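Cellulose binding domain-containing protein (Clostridium clariflavum, PDB 4B96) probably binds cellulose through this C-terminal, calcium-holding family 3b carbohydrate-binding module, which belongs to a biomass-sensing system of the bacterium. Local coordinates at residues L7-E12 with D134-Y139; I21-V26 with K84-T89; F55-Y58 with D64-N67. All coordinates share one frame; numbering follows the deposited sequence. Where two conformers were deposited one is given.

Overall arrangement
All three contacts belong to one beta-sandwich module. Interactions 1 and 2 join its two antiparallel sheets through the core, with centres about 8 Å apart, and they share a sheet in which strands 5-9 and 20-29 are neighbours. Interaction 3 lies toward the surface, at the outer strand 53-60, with its centre about 12 Å from that of interaction 2 and about 18 Å from that of interaction 1. Phe55 connects it to the core: its CE1 is 3.3 Å from Trp23 CZ2. Lys47, Asn116, Asp119 and Asp120 hold the calcium ion, which none of the contacts touches. In interaction 1 the side chain of His9 is about 13 Å from the bound calcium ion.

Interaction 1. Residues L7-E12 with D134-Y139; sequences LKHYNE and DKMTVY
Leu7 and His9 meet Met136 and Val138 in a buried, hydrophobic and sulfur-aromatic contact between the two sheets of the beta sandwich, the fold of family 3 carbohydrate-binding modules. The axes of the short segments 7-9 and 136-139 approach to 8.5 Å, their N-to-C directions 147° apart, nearer antiparallel, and no hydrogen bond links them. The sulfur of Met136 sits over one face of the His9 imidazole, 3.8 Å from the ring centroid and nearest to CG at 3.6 Å. An extended chi2 (174°) carries SD across to the ring, and the turn at chi3 bends the terminal methyl away from the line of the chain. Asn11 N lies toward the rim on the opposite face, and the Trp133 ring meets the imidazole at about 25°. Leu7, two residues before His9 and on the same inward face of the strand, divides its two methyls: CD1 packs on Val138 CG2 at 3.7 Å, while CD2 lies 4.2 Å from Met136 CB. Phe25 touches both Leu7 and Met136, and Trp146 touches Leu7 and Val138. The imidazole brings a polar group into this apolar layer, and its ND1 is hydrogen-bonded to the backbone oxygen of Asp24; a carbonyl can only accept, consistent with a hydrogen on ND1, and this bond would help set the rotation of the ring whose face meets the sulfur.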
# COMPACT_ATOMS: atom_id res chain seq x y z
N LEU A 7 -6.72 -4.73 5.25
CA LEU A 7 -7.09 -4.12 6.52
C LEU A 7 -8.25 -3.12 6.30
O LEU A 7 -8.23 -2.32 5.34
CB LEU A 7 -5.88 -3.35 7.08
CG LEU A 7 -6.19 -2.56 8.37
CD1 LEU A 7 -5.00 -2.49 9.30
CD2 LEU A 7 -6.60 -1.10 8.06
N LYS A 8 -9.22 -3.11 7.22
CA LYS A 8 -10.26 -2.08 7.23
C LYS A 8 -10.18 -1.34 8.55
O LYS A 8 -9.67 -1.89 9.52
CB LYS A 8 -11.66 -2.72 7.14
CG LYS A 8 -11.96 -3.50 5.86
CD LYS A 8 -13.45 -3.99 5.90
CE LYS A 8 -13.87 -4.62 4.59
NZ LYS A 8 -15.31 -5.02 4.65
N HIS A 9 -10.62 -0.09 8.59
CA HIS A 9 -10.50 0.72 9.79
C HIS A 9 -11.78 1.50 9.93
O HIS A 9 -12.43 1.83 8.90
CB HIS A 9 -9.32 1.67 9.62
CG HIS A 9 -9.27 2.81 10.60
ND1 HIS A 9 -9.25 2.62 11.98
CD2 HIS A 9 -9.18 4.16 10.41
CE1 HIS A 9 -9.16 3.80 12.58
NE2 HIS A 9 -9.13 4.75 11.65
N TYR A 10 -12.15 1.81 11.17
CA TYR A 10 -13.23 2.73 11.39
C TYR A 10 -12.87 3.57 12.56
O TYR A 10 -12.41 3.09 13.58
CB TYR A 10 -14.58 2.00 11.68
CG TYR A 10 -15.67 3.03 11.96
CD1 TYR A 10 -15.89 4.08 11.05
CD2 TYR A 10 -16.43 2.99 13.13
CE1 TYR A 10 -16.83 5.05 11.27
CE2 TYR A 10 -17.42 3.96 13.37
CZ TYR A 10 -17.60 5.00 12.44
OH TYR A 10 -18.55 5.99 12.64
N ASN A 11 -13.03 4.89 12.45
CA ASN A 11 -12.73 5.77 13.60
C ASN A 11 -13.99 6.46 14.13
O ASN A 11 -14.53 7.40 13.50
CB ASN A 11 -11.69 6.84 13.20
CG ASN A 11 -10.94 7.44 14.41
OD1 ASN A 11 -11.51 7.59 15.51
ND2 ASN A 11 -9.63 7.79 14.20
N GLU A 12 -14.44 6.03 15.30
CA GLU A 12 -15.68 6.49 15.89
C GLU A 12 -15.62 7.94 16.29
O GLU A 12 -16.65 8.56 16.48
CB GLU A 12 -15.99 5.65 17.16
CG GLU A 12 -16.35 4.20 16.86
CD GLU A 12 -15.13 3.28 16.65
OE1 GLU A 12 -13.98 3.72 16.79
OE2 GLU A 12 -15.33 2.08 16.36
N ASP A 134 -5.82 2.48 3.42
CA ASP A 134 -4.41 2.25 3.13
C ASP A 134 -3.46 3.22 3.83
O ASP A 134 -2.31 3.33 3.40
CB ASP A 134 -4.14 2.37 1.62
CG ASP A 134 -4.65 3.66 1.03
OD1 ASP A 134 -4.91 4.62 1.78
OD2 ASP A 134 -4.77 3.73 -0.20
N LYS A 135 -3.94 3.92 4.88
CA LYS A 135 -3.06 4.81 5.67
C LYS A 135 -2.77 4.24 7.04
O LYS A 135 -2.14 4.87 7.88
CB LYS A 135 -3.60 6.27 5.74
CG LYS A 135 -3.69 6.88 4.30
CD LYS A 135 -4.13 8.34 4.39
CE LYS A 135 -2.96 9.26 4.75
NZ LYS A 135 -3.47 10.61 5.13
N MET A 136 -3.18 3.00 7.26
CA MET A 136 -2.60 2.23 8.36
C MET A 136 -1.79 1.10 7.75
O MET A 136 -2.17 0.62 6.68
CB MET A 136 -3.71 1.64 9.29
CG MET A 136 -4.37 2.76 10.13
SD MET A 136 -5.76 2.07 11.06
CE MET A 136 -4.99 0.89 12.16
N THR A 137 -0.70 0.69 8.41
CA THR A 137 0.14 -0.37 7.80
C THR A 137 0.10 -1.71 8.55
O THR A 137 -0.11 -1.76 9.76
CB THR A 137 1.59 0.08 7.70
OG1 THR A 137 2.03 0.63 8.94
CG2 THR A 137 1.71 1.20 6.59
N VAL A 138 0.39 -2.79 7.81
CA VAL A 138 0.47 -4.12 8.43
C VAL A 138 1.78 -4.74 7.98
O VAL A 138 2.18 -4.62 6.80
CB VAL A 138 -0.73 -5.06 7.98
CG1 VAL A 138 -0.66 -6.36 8.79
CG2 VAL A 138 -2.05 -4.37 8.21
N TYR A 139 2.43 -5.42 8.92
CA TYR A 139 3.67 -6.12 8.66
C TYR A 139 3.54 -7.57 9.09
O TYR A 139 2.97 -7.87 10.13
CB TYR A 139 4.85 -5.53 9.46
CG TYR A 139 4.97 -4.05 9.21
CD1 TYR A 139 4.06 -3.18 9.81
CD2 TYR A 139 5.93 -3.54 8.30
CE1 TYR A 139 4.08 -1.82 9.54
CE2 TYR A 139 6.01 -2.15 8.04
CZ TYR A 139 5.07 -1.30 8.67
OH TYR A 139 5.03 0.07 8.46

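Interaction 2. Residues I21-V26 with K84-T89; sequences IRWDFV and KYLEVT
The indole of Trp23 carries two aliphatic side chains on one face: Leu86 CD2 over the five-membered ring and Val88 CG2 over the six-membered ring. Both are CH-pi contacts. The leucine methyl is 3.6 Å from its ring centroid and only 3.3 Å from Trp23 CD1, a tight fit, whereas Val88 CG2 stands 4.2 Å from its centroid, almost directly above it. Phe55 lies toward the same side of the indole, beyond its benzo edge, with the two ring planes inclined by only about 10°. The Phe25 ring is approached at its edge instead, with Val88 CG1 4.0 Å from CZ and the carbonyl oxygen of Trp23 near the ring plane. Val88 thus splits its methyls between the face of one aromatic ring and the edge of another. In the beta sandwich, strand 20-29 belongs to one sheet and strand 83-90 to the other, and these side chains fill the space between them near the centre of the module. Strand 20-29 is interrupted at Trp23 and Asp24, and there a chi1 of 44° sets Trp23 CG between the backbone N and the carbonyl carbon, which goes with an indole face turned to Leu86 and Val88. Arg22 and Asp24, which do not touch strand 83-90, form a salt bridge across the break: NE donates to OD1 at 3.2 Å, and NH2 makes a weak bond to OD2. Asp24 OD1 also accepts from Gly105 N on the adjoining strand.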
# COMPACT_ATOMS: atom_id res chain seq x y z
N ILE A 21 -8.16 8.69 20.45
CA ILE A 21 -8.00 8.34 19.07
C ILE A 21 -8.42 6.87 18.94
O ILE A 21 -7.97 6.04 19.73
CB ILE A 21 -6.52 8.53 18.63
CG1 ILE A 21 -6.24 10.04 18.45
CG2 ILE A 21 -6.27 7.76 17.26
CD1 ILE A 21 -4.72 10.34 18.19
N ARG A 22 -9.32 6.55 18.00
CA ARG A 22 -9.74 5.14 17.84
C ARG A 22 -8.99 4.50 16.71
O ARG A 22 -9.08 4.96 15.55
CB ARG A 22 -11.25 5.04 17.65
CG ARG A 22 -11.97 5.55 18.90
CD ARG A 22 -11.86 4.50 20.06
NE ARG A 22 -12.46 3.20 19.73
CZ ARG A 22 -13.75 2.93 19.88
NH1 ARG A 22 -14.56 3.86 20.36
NH2 ARG A 22 -14.23 1.74 19.51
N TRP A 23 -8.20 3.49 17.01
CA TRP A 23 -7.43 2.84 15.96
C TRP A 23 -8.12 1.58 15.39
O TRP A 23 -7.49 0.81 14.64
CB TRP A 23 -6.04 2.52 16.48
CG TRP A 23 -6.04 1.91 17.92
CD1 TRP A 23 -5.83 2.58 19.13
CD2 TRP A 23 -6.28 0.54 18.25
NE1 TRP A 23 -5.88 1.66 20.17
CE2 TRP A 23 -6.18 0.41 19.66
CE3 TRP A 23 -6.56 -0.61 17.48
CZ2 TRP A 23 -6.37 -0.82 20.31
CZ3 TRP A 23 -6.74 -1.83 18.11
CH2 TRP A 23 -6.64 -1.92 19.53
N ASP A 24 -9.39 1.36 15.75
CA ASP A 24 -10.08 0.08 15.43
C ASP A 24 -9.83 -0.44 14.01
O ASP A 24 -10.05 0.30 13.00
CB ASP A 24 -11.58 0.25 15.46
CG ASP A 24 -12.09 0.68 16.84
OD1 ASP A 24 -11.26 1.11 17.70
OD2 ASP A 24 -13.32 0.59 17.02
N PHE A 25 -9.49 -1.71 13.92
CA PHE A 25 -9.26 -2.30 12.61
C PHE A 25 -9.77 -3.73 12.53
O PHE A 25 -10.02 -4.38 13.57
CB PHE A 25 -7.79 -2.24 12.22
CG PHE A 25 -6.86 -2.96 13.16
CD1 PHE A 25 -6.57 -4.32 12.98
CD2 PHE A 25 -6.18 -2.24 14.18
CE1 PHE A 25 -5.69 -4.99 13.83
CE2 PHE A 25 -5.26 -2.90 15.03
CZ PHE A 25 -5.05 -4.30 14.87
N VAL A 26 -9.94 -4.16 11.28
CA VAL A 26 -10.25 -5.55 10.99
C VAL A 26 -9.19 -6.04 10.01
O VAL A 26 -8.94 -5.43 8.98
CB VAL A 26 -11.63 -5.68 10.30
CG1 VAL A 26 -11.94 -7.18 9.99
CG2 VAL A 26 -12.72 -5.06 11.18
N LYS A 84 4.81 10.04 15.13
CA LYS A 84 4.79 8.80 15.91
C LYS A 84 3.92 7.78 15.21
O LYS A 84 3.17 8.10 14.28
CB LYS A 84 4.11 9.09 17.29
CG LYS A 84 5.06 9.95 18.21
CD LYS A 84 4.36 10.36 19.45
CE LYS A 84 5.30 11.25 20.27
NZ LYS A 84 4.54 11.72 21.42
N TYR A 85 4.00 6.55 15.71
CA TYR A 85 2.97 5.55 15.43
C TYR A 85 2.70 4.75 16.67
O TYR A 85 3.57 4.51 17.49
CB TYR A 85 3.34 4.61 14.26
CG TYR A 85 4.71 3.92 14.37
CD1 TYR A 85 4.83 2.68 15.02
CD2 TYR A 85 5.84 4.50 13.82
CE1 TYR A 85 6.06 2.00 15.12
CE2 TYR A 85 7.10 3.84 13.91
CZ TYR A 85 7.17 2.58 14.56
OH TYR A 85 8.37 1.93 14.65
N LEU A 86 1.46 4.32 16.80
CA LEU A 86 1.11 3.26 17.73
C LEU A 86 1.34 1.95 16.95
O LEU A 86 0.88 1.81 15.81
CB LEU A 86 -0.37 3.33 18.08
CG LEU A 86 -0.99 2.09 18.77
CD1 LEU A 86 -0.50 1.99 20.19
CD2 LEU A 86 -2.53 2.18 18.75
N GLU A 87 2.05 1.02 17.58
CA GLU A 87 2.15 -0.30 17.03
C GLU A 87 1.40 -1.34 17.88
O GLU A 87 1.71 -1.54 19.10
CB GLU A 87 3.62 -0.70 16.99
CG GLU A 87 3.78 -2.06 16.29
CD GLU A 87 5.23 -2.28 15.93
OE1 GLU A 87 5.67 -1.84 14.81
OE2 GLU A 87 5.94 -2.88 16.78
N VAL A 88 0.45 -1.99 17.25
CA VAL A 88 -0.34 -3.05 17.89
C VAL A 88 0.25 -4.42 17.52
O VAL A 88 0.49 -4.69 16.34
CB VAL A 88 -1.81 -2.99 17.43
CG1 VAL A 88 -2.64 -4.14 18.08
CG2 VAL A 88 -2.44 -1.60 17.85
N THR A 89 0.49 -5.27 18.52
CA THR A 89 1.02 -6.60 18.31
C THR A 89 0.15 -7.56 19.13
O THR A 89 -0.72 -7.11 19.89
CB THR A 89 2.48 -6.70 18.79
OG1 THR A 89 2.58 -6.22 20.14
CG2 THR A 89 3.45 -5.88 17.87

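Interaction 3. Residues F55-Y58 with D64-N67; sequences FAVY and DEKN
Asp64 OD2 accepts a 2.9 Å, nearly straight (169°) hydrogen bond from Asn67 N, a capping bond that places Asp64 at the N-cap of a short, weakly bonded helix at about 65-68; Glu65, next in the chain, packs against Val57. This helical turn belongs to the connection between strand 53-60, at the border of one sheet of the beta sandwich, and strand 69-75, at the border of the other. It is therefore a surface contact between a side chain of a border strand and the connecting turn, well away from the calcium site. The cap oxygen is reached on its anti side, 22° out of the carboxylate plane. Asp64 N in turn donates to Asp68 OD2, tying the residue before the turn to its last residue. Across the contact the packing is aliphatic. Val57 and Glu65 carry most of it, with their CA atoms 5.6 Å apart. Val57 CG1 lies against the first two methylenes of the glutamate, 3.7 Å from CB and 3.9 Å from CG, while Val57 CB also rests 3.7 Å from Glu65 O. The glutamate chain then bends at chi2 (70°), which turns its carboxylate away from the valine, and OE2 accepts a hydrogen bond from the backbone nitrogen of Tyr60, farther along the strand. The acidic end is thus tied to main chain while its methylenes pack on the valine. At the bend, Glu65 CG also lies 3.9 Å from Tyr58 C, the backbone carbonyl carbon.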
# COMPACT_ATOMS: atom_id res chain seq x y z
N PHE A 55 -3.05 2.97 26.34
CA PHE A 55 -3.54 2.13 25.25
C PHE A 55 -4.65 1.27 25.86
O PHE A 55 -4.48 0.71 26.95
CB PHE A 55 -2.38 1.24 24.81
CG PHE A 55 -2.76 0.16 23.84
CD1 PHE A 55 -3.02 0.50 22.54
CD2 PHE A 55 -2.78 -1.18 24.24
CE1 PHE A 55 -3.35 -0.48 21.60
CE2 PHE A 55 -3.08 -2.19 23.32
CZ PHE A 55 -3.36 -1.82 21.97
N ALA A 56 -5.80 1.20 25.22
CA ALA A 56 -6.93 0.40 25.77
C ALA A 56 -7.46 -0.46 24.63
O ALA A 56 -7.53 0.02 23.52
CB ALA A 56 -8.01 1.30 26.31
N VAL A 57 -7.74 -1.74 24.92
CA VAL A 57 -8.30 -2.65 23.93
C VAL A 57 -9.74 -2.91 24.34
O VAL A 57 -10.01 -3.36 25.47
CB VAL A 57 -7.51 -4.00 23.87
CG1 VAL A 57 -8.14 -4.93 22.85
CG2 VAL A 57 -6.04 -3.70 23.49
N TYR A 58 -10.69 -2.58 23.46
CA TYR A 58 -12.10 -2.77 23.83
C TYR A 58 -12.68 -4.11 23.31
O TYR A 58 -13.70 -4.55 23.81
CB TYR A 58 -12.95 -1.63 23.23
CG TYR A 58 -12.57 -0.28 23.76
CD1 TYR A 58 -12.17 -0.12 25.09
CD2 TYR A 58 -12.66 0.87 22.93
CE1 TYR A 58 -11.85 1.15 25.60
CE2 TYR A 58 -12.38 2.13 23.42
CZ TYR A 58 -11.95 2.27 24.73
OH TYR A 58 -11.61 3.52 25.21
N ASP A 64 -8.10 -12.63 24.30
CA ASP A 64 -8.37 -11.86 25.48
C ASP A 64 -7.86 -10.45 25.28
O ASP A 64 -6.67 -10.26 24.92
CB ASP A 64 -7.75 -12.52 26.71
CG ASP A 64 -8.08 -11.76 27.97
OD1 ASP A 64 -9.27 -11.78 28.39
OD2 ASP A 64 -7.17 -11.10 28.52
N GLU A 65 -8.73 -9.46 25.49
CA GLU A 65 -8.38 -8.07 25.18
C GLU A 65 -7.20 -7.61 26.05
O GLU A 65 -6.20 -7.07 25.55
CB GLU A 65 -9.58 -7.15 25.44
CG GLU A 65 -10.77 -7.28 24.41
CD GLU A 65 -11.52 -8.60 24.52
OE1 GLU A 65 -11.42 -9.21 25.61
OE2 GLU A 65 -12.25 -8.98 23.54
N LYS A 66 -7.27 -7.88 27.35
CA LYS A 66 -6.17 -7.48 28.25
C LYS A 66 -4.81 -8.15 27.95
O LYS A 66 -3.79 -7.52 27.62
CB LYS A 66 -6.61 -7.71 29.69
CG LYS A 66 -8.01 -7.11 29.89
CD LYS A 66 -8.60 -7.37 31.27
CE LYS A 66 -9.23 -6.10 31.84
NZ LYS A 66 -9.78 -6.34 33.23
N ASN A 67 -4.83 -9.47 27.98
CA ASN A 67 -3.60 -10.22 27.86
C ASN A 67 -3.02 -10.39 26.47
O ASN A 67 -1.82 -10.52 26.35
CB ASN A 67 -3.80 -11.56 28.48
CG ASN A 67 -3.99 -11.44 29.96
OD1 ASN A 67 -3.32 -10.62 30.61
ND2 ASN A 67 -4.92 -12.21 30.50